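Proteasome assembly chaperone family protein (Pyrococcus furiosus DSM 3638, PDB 3WZ2) is an archaeal homolog of proteasome-assembly chaperones and probably acts as a chaperone or activator that engages the proteasome. Local coordinates at residues G28-L40 against T181-V195. Residues are numbered along the deposited sequence; the frame is centred on the assembly and turned at random.
Sequences GVGLVGHIAANFL and TFGDRPDPRAAANVV
Ala191 packs against Val32, Ile35 and Ala36 where helix 188-195 crosses helix 32-40 at -59°, the axes 8.0 Å apart, in a buried helix-helix packing within the PAC2 fold; helix 32-43 itself lies on strand 80-85 of the mixed sheet. Ala191 CB nests against Val32 O and Ile35 CG2, 3.5 Å from the latter, tighter than usual carbon contact. The small Ala36 and Ala191 are consistent with this close approach.

Apolar side chains extend the seam both ways. Val32 straddles it: CG1, anti to the backbone N (chi1 176°), meets Val194 CG2, while CG2 reaches Ala190 CB at 3.9 Å and Thr181 CG2. Ile35 CD1 rests against the N and CA of Pro188 (3.8 Å to N), and its side chain also touches Leu211 of helix 209-213. Farther along, Val195 splits its methyls, CG2 going to Ala36 CB (3.7 Å) and the edge of the Phe39 ring, CG1 to Leu40 CD2.

Within 181-195, the Asp187 carboxylate N-caps helix 188-195, OD1 accepting from Ala190 N, while OD2 takes the Thr181 hydroxyl on its anti lone pair. Replacing Asp187 by alanine removes the carboxylate and would probably leave the Thr181 hydroxyl and Ala190 N without their acceptor. Between the loops, Asp187 N donates to Gly30 O (2.9 Å), and reciprocal CA-H...O contacts pair Gly30 CA with Arg185 O and Pro186 CA with Gly30 O. A water accepts from Gly30 N at 2.9 Å and donates to Gly183 O.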
# COMPACT_ATOMS: atom_id res chain seq x y z
N GLY B 28 8.12 -11.82 -21.58
CA GLY B 28 6.81 -12.47 -21.62
C GLY B 28 7.08 -13.95 -21.87
O GLY B 28 8.20 -14.41 -21.68
N VAL B 29 6.06 -14.68 -22.32
CA VAL B 29 6.12 -16.15 -22.38
C VAL B 29 7.27 -16.60 -23.27
O VAL B 29 7.45 -16.09 -24.37
CB VAL B 29 4.85 -16.74 -23.09
CG1 VAL B 29 4.82 -18.26 -22.97
CG2 VAL B 29 3.53 -16.16 -22.57
N GLY B 30 8.04 -17.56 -22.79
CA GLY B 30 9.19 -18.09 -23.50
C GLY B 30 10.35 -17.14 -23.66
O GLY B 30 11.33 -17.48 -24.31
N LEU B 31 10.21 -15.93 -23.14
CA LEU B 31 11.07 -14.80 -23.52
C LEU B 31 11.26 -14.69 -25.04
O LEU B 31 12.28 -14.22 -25.53
CB LEU B 31 12.39 -14.90 -22.82
CG LEU B 31 12.35 -14.77 -21.31
CD1 LEU B 31 13.72 -15.09 -20.73
CD2 LEU B 31 11.95 -13.37 -20.87
N VAL B 32 10.23 -15.03 -25.78
CA VAL B 32 10.30 -15.05 -27.23
C VAL B 32 10.55 -13.66 -27.75
O VAL B 32 11.46 -13.43 -28.55
CB VAL B 32 9.03 -15.65 -27.85
CG1 VAL B 32 9.02 -15.59 -29.35
CG2 VAL B 32 8.88 -17.10 -27.40
N GLY B 33 9.73 -12.72 -27.34
CA GLY B 33 9.87 -11.35 -27.83
C GLY B 33 11.15 -10.72 -27.38
O GLY B 33 11.79 -9.97 -28.14
N HIS B 34 11.53 -11.00 -26.14
CA HIS B 34 12.79 -10.49 -25.56
C HIS B 34 14.03 -10.94 -26.31
O HIS B 34 14.88 -10.15 -26.70
CB HIS B 34 12.87 -10.95 -24.12
CG HIS B 34 14.10 -10.48 -23.41
ND1 HIS B 34 14.21 -9.21 -22.88
CD2 HIS B 34 15.26 -11.12 -23.12
CE1 HIS B 34 15.40 -9.07 -22.34
NE2 HIS B 34 16.05 -10.22 -22.45
N ILE B 35 14.10 -12.24 -26.61
CA ILE B 35 15.21 -12.74 -27.42
C ILE B 35 15.18 -12.13 -28.82
O ILE B 35 16.19 -11.68 -29.36
CB ILE B 35 15.14 -14.29 -27.47
CG1 ILE B 35 15.40 -14.85 -26.07
CG2 ILE B 35 16.16 -14.83 -28.43
CD1 ILE B 35 14.92 -16.26 -25.85
N ALA B 36 14.01 -12.14 -29.45
CA ALA B 36 13.92 -11.63 -30.81
C ALA B 36 14.37 -10.17 -30.90
O ALA B 36 15.09 -9.77 -31.80
CB ALA B 36 12.49 -11.78 -31.30
N ALA B 37 13.91 -9.36 -29.96
CA ALA B 37 14.16 -7.92 -30.06
C ALA B 37 15.59 -7.58 -29.77
O ALA B 37 16.15 -6.69 -30.42
CB ALA B 37 13.23 -7.16 -29.11
N ASN B 38 16.17 -8.26 -28.79
CA ASN B 38 17.61 -8.11 -28.50
C ASN B 38 18.47 -8.56 -29.66
O ASN B 38 19.39 -7.84 -30.07
CB ASN B 38 18.00 -8.86 -27.24
CG ASN B 38 17.69 -8.06 -25.98
OD1 ASN B 38 18.46 -7.18 -25.60
ND2 ASN B 38 16.53 -8.33 -25.36
N PHE B 39 18.12 -9.69 -30.26
CA PHE B 39 18.81 -10.12 -31.45
C PHE B 39 18.72 -9.08 -32.55
O PHE B 39 19.72 -8.72 -33.14
CB PHE B 39 18.25 -11.44 -31.94
CG PHE B 39 19.00 -12.00 -33.10
CD1 PHE B 39 20.34 -12.35 -32.95
CD2 PHE B 39 18.40 -12.18 -34.32
CE1 PHE B 39 21.05 -12.87 -33.99
CE2 PHE B 39 19.12 -12.70 -35.38
CZ PHE B 39 20.44 -13.04 -35.21
N LEU B 40 17.53 -8.59 -32.85
CA LEU B 40 17.43 -7.63 -33.93
C LEU B 40 18.19 -6.36 -33.69
O LEU B 40 18.69 -5.76 -34.63
CB LEU B 40 15.99 -7.25 -34.21
CG LEU B 40 15.20 -8.29 -34.98
CD1 LEU B 40 13.72 -8.12 -34.73
CD2 LEU B 40 15.52 -8.17 -36.45
N THR B 181 5.36 -21.72 -28.61
CA THR B 181 6.47 -22.17 -27.76
C THR B 181 5.89 -23.08 -26.67
O THR B 181 4.66 -23.13 -26.46
CB THR B 181 7.26 -20.97 -27.19
OG1 THR B 181 8.44 -21.43 -26.49
CG2 THR B 181 6.42 -20.13 -26.24
N PHE B 182 6.77 -23.77 -25.96
CA PHE B 182 6.35 -24.69 -24.89
C PHE B 182 5.47 -23.95 -23.90
O PHE B 182 4.36 -24.37 -23.59
CB PHE B 182 7.58 -25.22 -24.15
CG PHE B 182 8.60 -25.87 -25.04
CD1 PHE B 182 9.64 -25.14 -25.62
CD2 PHE B 182 8.53 -27.24 -25.30
CE1 PHE B 182 10.59 -25.74 -26.44
CE2 PHE B 182 9.47 -27.85 -26.12
CZ PHE B 182 10.50 -27.11 -26.68
N GLY B 183 5.99 -22.85 -23.39
CA GLY B 183 5.26 -22.06 -22.39
C GLY B 183 6.01 -21.87 -21.09
O GLY B 183 5.61 -21.09 -20.25
N ASP B 184 7.13 -22.57 -20.91
CA ASP B 184 7.72 -22.64 -19.59
C ASP B 184 9.22 -22.76 -19.63
O ASP B 184 9.86 -23.18 -18.68
CB ASP B 184 7.03 -23.72 -18.73
CG ASP B 184 6.86 -25.07 -19.43
OD1 ASP B 184 6.20 -25.93 -18.80
OD2 ASP B 184 7.35 -25.28 -20.55
N ARG B 185 9.79 -22.27 -20.72
CA ARG B 185 11.23 -22.14 -20.81
C ARG B 185 11.61 -21.05 -21.80
O ARG B 185 10.86 -20.77 -22.72
CB ARG B 185 11.89 -23.50 -21.16
CG ARG B 185 11.69 -24.01 -22.59
CD ARG B 185 11.74 -25.56 -22.80
NE ARG B 185 12.01 -26.37 -21.59
CZ ARG B 185 13.21 -26.70 -21.11
NH1 ARG B 185 14.32 -26.35 -21.71
NH2 ARG B 185 13.28 -27.44 -20.00
N PRO B 186 12.82 -20.49 -21.65
CA PRO B 186 13.30 -19.63 -22.72
C PRO B 186 13.39 -20.37 -24.04
O PRO B 186 13.86 -21.51 -24.09
CB PRO B 186 14.71 -19.21 -22.26
CG PRO B 186 14.83 -19.66 -20.84
CD PRO B 186 13.88 -20.82 -20.69
N ASP B 187 12.94 -19.72 -25.11
CA ASP B 187 12.84 -20.38 -26.42
C ASP B 187 13.42 -19.54 -27.54
O ASP B 187 12.70 -18.83 -28.26
CB ASP B 187 11.40 -20.80 -26.71
CG ASP B 187 11.30 -21.79 -27.89
OD1 ASP B 187 12.33 -21.95 -28.62
OD2 ASP B 187 10.19 -22.37 -28.04
N PRO B 188 14.73 -19.61 -27.72
CA PRO B 188 15.33 -18.85 -28.82
C PRO B 188 14.92 -19.34 -30.21
O PRO B 188 15.03 -18.57 -31.18
CB PRO B 188 16.85 -19.03 -28.61
CG PRO B 188 16.99 -20.10 -27.60
CD PRO B 188 15.72 -20.24 -26.84
N ARG B 189 14.46 -20.57 -30.31
CA ARG B 189 14.03 -21.08 -31.62
C ARG B 189 12.71 -20.51 -32.05
O ARG B 189 12.57 -20.16 -33.20
CB ARG B 189 13.94 -22.60 -31.60
CG ARG B 189 15.33 -23.19 -31.52
CD ARG B 189 15.34 -24.68 -31.40
NE ARG B 189 16.49 -24.99 -30.57
CZ ARG B 189 17.74 -25.14 -31.00
NH1 ARG B 189 18.05 -25.07 -32.29
NH2 ARG B 189 18.68 -25.40 -30.10
N ALA B 190 11.79 -20.36 -31.12
CA ALA B 190 10.59 -19.59 -31.35
C ALA B 190 10.90 -18.14 -31.66
O ALA B 190 10.34 -17.58 -32.60
CB ALA B 190 9.64 -19.68 -30.16
N ALA B 191 11.87 -17.56 -30.96
CA ALA B 191 12.31 -16.21 -31.28
C ALA B 191 12.77 -16.10 -32.72
O ALA B 191 12.45 -15.16 -33.45
CB ALA B 191 13.38 -15.73 -30.33
N ALA B 192 13.55 -17.07 -33.15
CA ALA B 192 14.06 -17.10 -34.51
C ALA B 192 12.93 -17.19 -35.50
O ALA B 192 12.97 -16.52 -36.52
CB ALA B 192 15.02 -18.27 -34.70
N ASN B 193 11.92 -18.03 -35.22
CA ASN B 193 10.75 -18.09 -36.09
C ASN B 193 10.08 -16.71 -36.24
O ASN B 193 9.65 -16.32 -37.32
CB ASN B 193 9.71 -19.08 -35.54
CG ASN B 193 10.21 -20.52 -35.48
OD1 ASN B 193 11.13 -20.88 -36.19
ND2 ASN B 193 9.54 -21.37 -34.69
N VAL B 194 9.98 -15.98 -35.13
CA VAL B 194 9.36 -14.66 -35.15
C VAL B 194 10.21 -13.66 -35.92
O VAL B 194 9.69 -12.88 -36.73
CB VAL B 194 9.09 -14.16 -33.72
CG1 VAL B 194 8.74 -12.71 -33.73
CG2 VAL B 194 7.97 -14.99 -33.11
N VAL B 195 11.52 -13.69 -35.73
CA VAL B 195 12.39 -12.82 -36.49
C VAL B 195 12.28 -13.06 -38.00
O VAL B 195 12.24 -12.11 -38.77
CB VAL B 195 13.85 -12.95 -36.06
CG1 VAL B 195 14.76 -12.19 -37.02
CG2 VAL B 195 14.00 -12.44 -34.66
O HOH W 1 7.32 -18.65 -20.21